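Local coordinates for protein lovastatin nonaketide synthase, polyketide synthase component (Aspergillus terreus, PDB 7CPX) that builds the polyketide backbone of lovastatin through repeated condensation of malonyl units with reduction and a methylation step, working with a partner enzyme, at residues E1861-M1866 with A2154-Y2159; C2182-T2187 with G2206-L2211; G2237-G2242 with N2284-F2289. The protein carries 2 engineered substitutions. All coordinates share one frame; numbering follows the deposited sequence.

Contact 1: E1861-M1866 with A2154-Y2159; sequences ESVQQM and AADKTY
Glu1861 and Asp2156 meet carboxylate to carboxylate, a pairing that shows how backbone amides can hold an acid in an awkward place. Glu1861 OE1 stands 3.4 Å from Asp2156 OD2, both atoms are acceptors, and the two planes are turned 75° apart. The glutamate is held from behind. Its chain leaves with CG opposite the backbone N and then bends at chi2 (49°), which carries OE2 back to its own loop. There Gln1865 N reaches Glu1861 OE2 at 3.2 Å, nearly along the C-O axis. Weaker bonds from Gln1864 N and Val1863 N converge on the same oxygen, leaving OE1 to face the aspartate. Gln1864 and Asp2156 run past one another with opposed directions, Gln1864 OE1 lying 3.9 Å from Asp2156 CB. Nearer the backbones, Glu1861 CB approaches Ala2154 CB at 4.4 Å. The neighbouring Lys2157 turns its NZ to a salt bridge with Asp2287. This is a loop-to-loop contact at the protein surface, where the loop preceding strand 1869-1883 touches the one leading into strand 2158-2162, the first strand of the ketoreductase's Rossmann-type sheet.

Contact 2: C2182-T2187 with G2206-L2211; sequences CHIVLT and GRVTVL
His2183 and Arg2207 project from the same face of two parallel strands, their side chains crossing at a slant, and they form the polar end of an otherwise greasy pairing. Arg2207 NE comes in at the edge of the imidazole, in its plane, and gives His2183 ND1 a weak, long bond of 3.4 Å. The guanidinium itself is tilted 58° to the ring. The arginine chain runs out from the backbone and then bends at chi3 (58°), bringing NE back to the histidine.

Along the backbone the ladder is regular. Ile2184 takes two rungs, its N bonded to Arg2207 O at 2.9 Å and its O receiving Thr2209 N at 2.9 Å. Leu2186 repeats the pattern with Thr2209 O and Leu2211 N. Between the rungs, side chains of the same face pack. Ile2184 CB lies 4.0 Å from Val2208 CG2, the two running alongside each other, and Leu2186 CG sits 4.2 Å from Val2208 CG1. On the face of His2183, Val2185 CG2 meets Thr2209 CG2 at 3.8 Å, while Val2185 CG1 rests 3.7 Å from Leu2211 CB.

One shell out, Val2208 is covered by Trp2197, Leu2198 and Val2201 of helix 2195-2203, the connection of this beta-alpha-beta unit, and Ile2184 packs on Met2176 and Val2177 of helix 2167-2178. Strand 2158-2162 flanks 2183-2187 on its other edge, whereas 2207-2210 is the outermost strand of the sheet within this chain.

The chemistry therefore changes along the strands. The polar His2183-Arg2207 pair stands at their start, and apolar packing follows on both faces, with helices over the Ile2184-Val2208 side. If ND1 does accept from NE, a neutral imidazole would fit, though the bond is weak.

Contact 3: G2237-G2242 with N2284-F2289; sequences GGIAFG and NPLDFF
Ile2239 and Phe2289 make the close-packed heart of this pairing, lying alongside each other and pointing the same way from adjacent strands. The isoleucine's CD1 hangs over one face of the Phe2289 ring, 4.2 Å from the centroid and displaced toward the rim, as a CH-pi contact, while Ile2239 CG2 comes within 3.9 Å of Phe2289 CE1. That same CE1 carbon also meets Phe2241 CB at 3.7 Å, this time at the ring's edge and in its plane. Leu2286 presses in from the strand's approach with CD1 against Ile2239 CD1, and Leu2273 of helix 2256-2276 lies against both Ile2239 and Phe2289.

Phe2288 goes to the other face. Its CG sits between the backbone N and the carbonyl carbon (chi1 61°), which folds the ring back across the neighbouring strand until Gly2238 CA stands over its centre, 3.8 Å from the centroid and 11° off the normal. Tyr2159 and Phe2370 surround this ring as well, the tyrosine nearly parallel to it and Phe2370 edge to face.

The two strands belong to the parallel Rossmann sheet of the ketoreductase, joined in sequence through helix 2256-2276. Strand 2236-2241 runs on to Gly2242, a residue of the NADP pocket. Within the pair, Ile2239 N bonds to Phe2288 O at 3.0 Å, the donor tilted 30° from the carbonyl plane.

Gly2237 and Asp2287 form a buried polar margin. Asp2287 N points at Gly2237 O, but the modelled separation is too short to be trusted; the aspartate's carboxylate turns to Lys2157 in a salt bridge. The looser side is confined to two partly exposed residues: Pro2285 starts its side chain away from strand 2236-2241, and Asn2284 leans on Pro2235 in a nearby loop.

How the contacts relate
Contacts 2 and 3 hold neighbouring parts of one parallel sheet, and contact 1 includes the start of strand 2158-2162, which lies between them. Tyr2159 is bonded through its backbone to His2183 and Val2185 of contact 2, while Thr2158 O pairs with Gly2237 N of contact 3. Each contact has its own means of cohesion. Contact 3, the buried one, relies on packing against ring faces; contact 2, partly buried, is carried by a continuous backbone ladder; contact 1, at the surface, brings loop side chains together with no hydrogen bond between its segments. Contacts 2 and 3 do not touch, with nearest atoms about 7 Å apart.

Contact 1: E1861-M1866 with A2154-Y2159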
loop_
_atom_site.group_PDB
_atom_site.type_symbol
_atom_site.label_atom_id
_atom_site.label_comp_id
_atom_site.label_asym_id
_atom_site.label_seq_id
_atom_site.Cartn_x
_atom_site.Cartn_y
_atom_site.Cartn_z
ATOM N N GLU A 1861 -28.960 -54.002 -4.465
ATOM C CA GLU A 1861 -29.750 -53.526 -5.598
ATOM C C GLU A 1861 -29.020 -53.869 -6.889
ATOM O O GLU A 1861 -28.117 -53.148 -7.319
ATOM C CB GLU A 1861 -30.001 -52.026 -5.486
ATOM C CG GLU A 1861 -30.608 -51.412 -6.738
ATOM C CD GLU A 1861 -31.810 -52.186 -7.242
ATOM O OE1 GLU A 1861 -32.593 -52.684 -6.405
ATOM O OE2 GLU A 1861 -31.967 -52.304 -8.474
ATOM N N SER A 1862 -29.412 -54.980 -7.512
ATOM C CA SER A 1862 -28.883 -55.380 -8.812
ATOM C C SER A 1862 -29.997 -55.950 -9.679
ATOM O O SER A 1862 -29.760 -56.795 -10.549
ATOM C CB SER A 1862 -27.749 -56.392 -8.659
ATOM O OG SER A 1862 -27.256 -56.796 -9.925
ATOM N N VAL A 1863 -31.231 -55.494 -9.454
ATOM C CA VAL A 1863 -32.397 -55.943 -10.207
ATOM C C VAL A 1863 -32.925 -54.843 -11.121
ATOM O O VAL A 1863 -33.096 -55.052 -12.326
ATOM C CB VAL A 1863 -33.513 -56.462 -9.268
ATOM C CG1 VAL A 1863 -33.079 -57.762 -8.610
ATOM C CG2 VAL A 1863 -33.889 -55.426 -8.210
ATOM N N GLN A 1864 -33.191 -53.659 -10.566
ATOM C CA GLN A 1864 -33.480 -52.512 -11.419
ATOM C C GLN A 1864 -32.232 -52.091 -12.181
ATOM O O GLN A 1864 -32.309 -51.719 -13.358
ATOM C CB GLN A 1864 -34.027 -51.353 -10.586
ATOM C CG GLN A 1864 -35.288 -51.700 -9.810
ATOM C CD GLN A 1864 -35.908 -50.496 -9.127
ATOM O OE1 GLN A 1864 -36.160 -50.513 -7.923
ATOM N NE2 GLN A 1864 -36.164 -49.444 -9.897
ATOM N N GLN A 1865 -31.075 -52.143 -11.523
ATOM C CA GLN A 1865 -29.784 -52.084 -12.205
ATOM C C GLN A 1865 -29.400 -53.510 -12.604
ATOM O O GLN A 1865 -28.442 -54.106 -12.109
ATOM C CB GLN A 1865 -28.735 -51.436 -11.312
ATOM C CG GLN A 1865 -29.160 -50.093 -10.735
ATOM C CD GLN A 1865 -29.501 -49.077 -11.807
ATOM O OE1 GLN A 1865 -29.085 -49.207 -12.958
ATOM N NE2 GLN A 1865 -30.268 -48.058 -11.435
ATOM N N MET A 1866 -30.193 -54.050 -13.526
ATOM C CA MET A 1866 -30.177 -55.482 -13.791
ATOM C C MET A 1866 -28.816 -55.941 -14.295
ATOM O O MET A 1866 -28.155 -55.253 -15.078
ATOM C CB MET A 1866 -31.254 -55.836 -14.817
ATOM C CG MET A 1866 -30.933 -55.390 -16.239
ATOM S SD MET A 1866 -30.583 -53.626 -16.369
ATOM C CE MET A 1866 -32.210 -52.935 -16.086
ATOM N N ALA A 2154 -31.080 -49.964 -0.273
ATOM C CA ALA A 2154 -31.862 -50.071 -1.493
ATOM C C ALA A 2154 -33.104 -49.194 -1.412
ATOM O O ALA A 2154 -33.718 -49.045 -0.352
ATOM C CB ALA A 2154 -32.268 -51.523 -1.750
ATOM N N ALA A 2155 -33.470 -48.613 -2.555
ATOM C CA ALA A 2155 -34.632 -47.737 -2.621
ATOM C C ALA A 2155 -35.949 -48.501 -2.633
ATOM O O ALA A 2155 -36.999 -47.899 -2.386
ATOM C CB ALA A 2155 -34.551 -46.853 -3.866
ATOM N N ASP A 2156 -35.920 -49.804 -2.913
ATOM C CA ASP A 2156 -37.128 -50.611 -3.036
ATOM C C ASP A 2156 -37.395 -51.448 -1.791
ATOM O O ASP A 2156 -37.969 -52.537 -1.886
ATOM C CB ASP A 2156 -37.033 -51.513 -4.267
ATOM C CG ASP A 2156 -35.851 -52.462 -4.206
ATOM O OD1 ASP A 2156 -35.068 -52.378 -3.236
ATOM O OD2 ASP A 2156 -35.705 -53.292 -5.127
ATOM N N LYS A 2157 -36.989 -50.960 -0.621
ATOM C CA LYS A 2157 -37.174 -51.690 0.622
ATOM C C LYS A 2157 -37.447 -50.715 1.755
ATOM O O LYS A 2157 -36.941 -49.590 1.766
ATOM C CB LYS A 2157 -35.948 -52.548 0.956
ATOM C CG LYS A 2157 -35.833 -53.808 0.118
ATOM C CD LYS A 2157 -34.450 -54.424 0.225
ATOM C CE LYS A 2157 -34.391 -55.774 -0.468
ATOM N NZ LYS A 2157 -33.011 -56.329 -0.504
ATOM N N THR A 2158 -38.257 -51.163 2.709
ATOM C CA THR A 2158 -38.531 -50.398 3.915
ATOM C C THR A 2158 -37.563 -50.805 5.010
ATOM O O THR A 2158 -37.335 -51.993 5.244
ATOM C CB THR A 2158 -39.965 -50.617 4.398
ATOM O OG1 THR A 2158 -40.474 -51.844 3.862
ATOM C CG2 THR A 2158 -40.853 -49.465 3.980
ATOM N N TYR A 2159 -36.992 -49.814 5.679
ATOM C CA TYR A 2159 -36.065 -50.048 6.776
ATOM C C TYR A 2159 -36.753 -49.659 8.075
ATOM O O TYR A 2159 -37.172 -48.509 8.243
ATOM C CB TYR A 2159 -34.769 -49.274 6.555
ATOM C CG TYR A 2159 -34.065 -49.724 5.297
ATOM C CD1 TYR A 2159 -33.311 -50.886 5.284
ATOM C CD2 TYR A 2159 -34.178 -49.007 4.119
ATOM C CE1 TYR A 2159 -32.675 -51.312 4.138
ATOM C CE2 TYR A 2159 -33.547 -49.426 2.967
ATOM C CZ TYR A 2159 -32.797 -50.580 2.982
ATOM O OH TYR A 2159 -32.161 -51.003 1.837
#

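Contact 2: C2182-T2187 with G2206-L2211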
loop_
_atom_site.group_PDB
_atom_site.type_symbol
_atom_site.label_atom_id
_atom_site.label_comp_id
_atom_site.label_asym_id
_atom_site.label_seq_id
_atom_site.Cartn_x
_atom_site.Cartn_y
_atom_site.Cartn_z
ATOM N N CYS A 2182 -34.909 -45.035 0.711
ATOM C CA CYS A 2182 -36.048 -44.255 0.251
ATOM C C CYS A 2182 -37.311 -44.509 1.062
ATOM O O CYS A 2182 -38.279 -43.754 0.917
ATOM C CB CYS A 2182 -36.322 -44.549 -1.225
ATOM S SG CYS A 2182 -35.019 -43.986 -2.342
ATOM N N HIS A 2183 -37.332 -45.542 1.904
ATOM C CA HIS A 2183 -38.511 -45.871 2.697
ATOM C C HIS A 2183 -38.068 -46.280 4.092
ATOM O O HIS A 2183 -37.402 -47.305 4.261
ATOM C CB HIS A 2183 -39.326 -46.985 2.036
ATOM C CG HIS A 2183 -39.798 -46.644 0.658
ATOM N ND1 HIS A 2183 -40.976 -45.972 0.418
ATOM C CD2 HIS A 2183 -39.242 -46.873 -0.556
ATOM C CE1 HIS A 2183 -41.130 -45.806 -0.884
ATOM N NE2 HIS A 2183 -40.092 -46.344 -1.497
ATOM N N ILE A 2184 -38.449 -45.484 5.087
ATOM C CA ILE A 2184 -38.050 -45.702 6.470
ATOM C C ILE A 2184 -39.291 -45.681 7.351
ATOM O O ILE A 2184 -40.217 -44.892 7.124
ATOM C CB ILE A 2184 -37.028 -44.647 6.940
ATOM C CG1 ILE A 2184 -35.826 -44.627 5.994
ATOM C CG2 ILE A 2184 -36.575 -44.944 8.358
ATOM C CD1 ILE A 2184 -34.810 -43.559 6.311
ATOM N N VAL A 2185 -39.306 -46.551 8.357
ATOM C CA VAL A 2185 -40.440 -46.704 9.262
ATOM C C VAL A 2185 -39.894 -46.649 10.683
ATOM O O VAL A 2185 -39.290 -47.614 11.160
ATOM C CB VAL A 2185 -41.203 -48.008 9.018
ATOM C CG1 VAL A 2185 -42.415 -48.092 9.929
ATOM C CG2 VAL A 2185 -41.615 -48.116 7.562
ATOM N N LEU A 2186 -40.108 -45.527 11.361
ATOM C CA LEU A 2186 -39.789 -45.422 12.775
ATOM C C LEU A 2186 -40.936 -45.993 13.596
ATOM O O LEU A 2186 -42.107 -45.731 13.313
ATOM C CB LEU A 2186 -39.545 -43.965 13.164
ATOM C CG LEU A 2186 -38.773 -43.109 12.159
ATOM C CD1 LEU A 2186 -38.592 -41.700 12.690
ATOM C CD2 LEU A 2186 -37.433 -43.733 11.848
ATOM N N THR A 2187 -40.598 -46.777 14.618
ATOM C CA THR A 2187 -41.607 -47.426 15.442
ATOM C C THR A 2187 -41.372 -47.097 16.906
ATOM O O THR A 2187 -40.228 -47.008 17.361
ATOM C CB THR A 2187 -41.601 -48.946 15.252
ATOM O OG1 THR A 2187 -40.970 -49.573 16.375
ATOM C CG2 THR A 2187 -40.867 -49.329 13.976
ATOM N N GLY A 2206 -36.475 -39.670 0.513
ATOM C CA GLY A 2206 -36.979 -40.899 1.092
ATOM C C GLY A 2206 -38.250 -40.700 1.890
ATOM O O GLY A 2206 -38.366 -39.744 2.662
ATOM N N ARG A 2207 -39.209 -41.605 1.714
ATOM C CA ARG A 2207 -40.483 -41.528 2.422
ATOM C C ARG A 2207 -40.308 -42.127 3.811
ATOM O O ARG A 2207 -40.027 -43.321 3.953
ATOM C CB ARG A 2207 -41.572 -42.252 1.638
ATOM C CG ARG A 2207 -42.938 -42.216 2.301
ATOM C CD ARG A 2207 -44.026 -42.709 1.359
ATOM N NE ARG A 2207 -43.782 -44.070 0.892
ATOM C CZ ARG A 2207 -44.564 -44.722 0.042
ATOM N NH1 ARG A 2207 -45.653 -44.167 -0.463
ATOM N NH2 ARG A 2207 -44.243 -45.964 -0.313
ATOM N N VAL A 2208 -40.470 -41.300 4.837
ATOM C CA VAL A 2208 -40.326 -41.718 6.224
ATOM C C VAL A 2208 -41.683 -41.623 6.900
ATOM O O VAL A 2208 -42.401 -40.629 6.740
ATOM C CB VAL A 2208 -39.282 -40.864 6.966
ATOM C CG1 VAL A 2208 -39.085 -41.384 8.376
ATOM C CG2 VAL A 2208 -37.971 -40.862 6.204
ATOM N N THR A 2209 -42.035 -42.662 7.651
ATOM C CA THR A 2209 -43.310 -42.710 8.351
ATOM C C THR A 2209 -43.089 -43.257 9.753
ATOM O O THR A 2209 -42.096 -43.932 10.026
ATOM C CB THR A 2209 -44.333 -43.575 7.602
ATOM O OG1 THR A 2209 -45.556 -43.627 8.347
ATOM C CG2 THR A 2209 -43.800 -44.986 7.405
ATOM N N VAL A 2210 -44.031 -42.949 10.641
ATOM C CA VAL A 2210 -44.020 -43.432 12.016
ATOM C C VAL A 2210 -45.135 -44.457 12.165
ATOM O O VAL A 2210 -46.253 -44.249 11.681
ATOM C CB VAL A 2210 -44.184 -42.283 13.030
ATOM C CG1 VAL A 2210 -43.081 -41.258 12.843
ATOM C CG2 VAL A 2210 -45.552 -41.633 12.893
ATOM N N LEU A 2211 -44.827 -45.565 12.839
ATOM C CA LEU A 2211 -45.707 -46.725 12.846
ATOM C C LEU A 2211 -46.545 -46.860 14.109
ATOM O O LEU A 2211 -47.572 -47.546 14.075
ATOM C CB LEU A 2211 -44.881 -48.002 12.664
ATOM C CG LEU A 2211 -45.660 -49.263 12.290
ATOM C CD1 LEU A 2211 -46.385 -49.066 10.971
ATOM C CD2 LEU A 2211 -44.730 -50.460 12.214
#

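Contact 3: G2237-G2242 with N2284-F2289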
loop_
_atom_site.group_PDB
_atom_site.type_symbol
_atom_site.label_atom_id
_atom_site.label_comp_id
_atom_site.label_asym_id
_atom_site.label_seq_id
_atom_site.Cartn_x
_atom_site.Cartn_y
_atom_site.Cartn_z
ATOM N N GLY A 2237 -36.801 -54.647 4.295
ATOM C CA GLY A 2237 -35.506 -55.168 3.910
ATOM C C GLY A 2237 -34.472 -55.059 5.010
ATOM O O GLY A 2237 -33.343 -55.529 4.855
ATOM N N GLY A 2238 -34.838 -54.436 6.124
ATOM C CA GLY A 2238 -33.917 -54.298 7.232
ATOM C C GLY A 2238 -34.621 -53.766 8.456
ATOM O O GLY A 2238 -35.687 -53.147 8.366
ATOM N N ILE A 2239 -34.008 -54.020 9.609
ATOM C CA ILE A 2239 -34.536 -53.584 10.895
ATOM C C ILE A 2239 -33.397 -52.995 11.712
ATOM O O ILE A 2239 -32.299 -53.560 11.753
ATOM C CB ILE A 2239 -35.205 -54.741 11.664
ATOM C CG1 ILE A 2239 -36.365 -55.316 10.850
ATOM C CG2 ILE A 2239 -35.700 -54.255 13.018
ATOM C CD1 ILE A 2239 -37.020 -56.521 11.485
ATOM N N ALA A 2240 -33.660 -51.865 12.360
ATOM C CA ALA A 2240 -32.737 -51.249 13.308
ATOM C C ALA A 2240 -33.425 -51.289 14.670
ATOM O O ALA A 2240 -34.119 -50.350 15.062
ATOM C CB ALA A 2240 -32.380 -49.831 12.897
ATOM N N PHE A 2241 -33.222 -52.387 15.387
ATOM C CA PHE A 2241 -33.937 -52.660 16.628
ATOM C C PHE A 2241 -33.220 -51.967 17.781
ATOM O O PHE A 2241 -32.149 -52.407 18.208
ATOM C CB PHE A 2241 -34.023 -54.166 16.856
ATOM C CG PHE A 2241 -34.834 -54.552 18.051
ATOM C CD1 PHE A 2241 -34.251 -54.642 19.299
ATOM C CD2 PHE A 2241 -36.180 -54.834 17.926
ATOM C CE1 PHE A 2241 -34.996 -54.992 20.401
ATOM C CE2 PHE A 2241 -36.932 -55.191 19.021
ATOM C CZ PHE A 2241 -36.339 -55.274 20.262
ATOM N N GLY A 2242 -33.810 -50.883 18.286
ATOM C CA GLY A 2242 -33.239 -50.168 19.402
ATOM C C GLY A 2242 -34.232 -49.654 20.431
ATOM O O GLY A 2242 -34.016 -48.596 21.031
ATOM N N ASN A 2284 -38.169 -61.601 0.365
ATOM C CA ASN A 2284 -37.610 -60.334 0.841
ATOM C C ASN A 2284 -36.928 -60.559 2.186
ATOM O O ASN A 2284 -37.416 -60.113 3.229
ATOM C CB ASN A 2284 -38.689 -59.250 0.946
ATOM C CG ASN A 2284 -39.378 -58.964 -0.385
ATOM O OD1 ASN A 2284 -40.409 -59.556 -0.682
ATOM N ND2 ASN A 2284 -38.811 -58.064 -1.191
ATOM N N PRO A 2285 -35.805 -61.270 2.198
ATOM C CA PRO A 2285 -35.037 -61.396 3.438
ATOM C C PRO A 2285 -34.431 -60.062 3.840
ATOM O O PRO A 2285 -34.106 -59.221 2.999
ATOM C CB PRO A 2285 -33.950 -62.419 3.083
ATOM C CG PRO A 2285 -33.766 -62.256 1.616
ATOM C CD PRO A 2285 -35.118 -61.899 1.056
ATOM N N LEU A 2286 -34.286 -59.870 5.148
ATOM C CA LEU A 2286 -33.728 -58.625 5.653
ATOM C C LEU A 2286 -32.270 -58.495 5.236
ATOM O O LEU A 2286 -31.472 -59.416 5.429
ATOM C CB LEU A 2286 -33.843 -58.567 7.175
ATOM C CG LEU A 2286 -35.252 -58.616 7.768
ATOM C CD1 LEU A 2286 -35.207 -58.341 9.259
ATOM C CD2 LEU A 2286 -36.165 -57.624 7.079
ATOM N N ASP A 2287 -31.925 -57.347 4.651
ATOM C CA ASP A 2287 -30.522 -57.059 4.378
ATOM C C ASP A 2287 -29.723 -56.979 5.670
ATOM O O ASP A 2287 -28.531 -57.303 5.687
ATOM C CB ASP A 2287 -30.397 -55.754 3.596
ATOM C CG ASP A 2287 -31.186 -55.770 2.304
ATOM O OD1 ASP A 2287 -31.362 -56.865 1.729
ATOM O OD2 ASP A 2287 -31.635 -54.691 1.865
ATOM N N PHE A 2288 -30.361 -56.552 6.756
ATOM C CA PHE A 2288 -29.699 -56.451 8.046
ATOM C C PHE A 2288 -30.745 -56.509 9.146
ATOM O O PHE A 2288 -31.891 -56.096 8.955
ATOM C CB PHE A 2288 -28.890 -55.154 8.157
ATOM C CG PHE A 2288 -29.725 -53.911 8.032
ATOM C CD1 PHE A 2288 -30.400 -53.400 9.125
ATOM C CD2 PHE A 2288 -29.833 -53.251 6.822
ATOM C CE1 PHE A 2288 -31.168 -52.262 9.016
ATOM C CE2 PHE A 2288 -30.598 -52.110 6.705
ATOM C CZ PHE A 2288 -31.267 -51.612 7.805
ATOM N N PHE A 2289 -30.333 -57.029 10.301
ATOM C CA PHE A 2289 -31.121 -56.978 11.533
ATOM C C PHE A 2289 -30.166 -56.467 12.608
ATOM O O PHE A 2289 -29.536 -57.247 13.325
ATOM C CB PHE A 2289 -31.717 -58.344 11.877
ATOM C CG PHE A 2289 -32.860 -58.285 12.862
ATOM C CD1 PHE A 2289 -32.913 -57.304 13.838
ATOM C CD2 PHE A 2289 -33.881 -59.216 12.805
ATOM C CE1 PHE A 2289 -33.960 -57.257 14.737
ATOM C CE2 PHE A 2289 -34.931 -59.172 13.701
ATOM C CZ PHE A 2289 -34.970 -58.191 14.668
#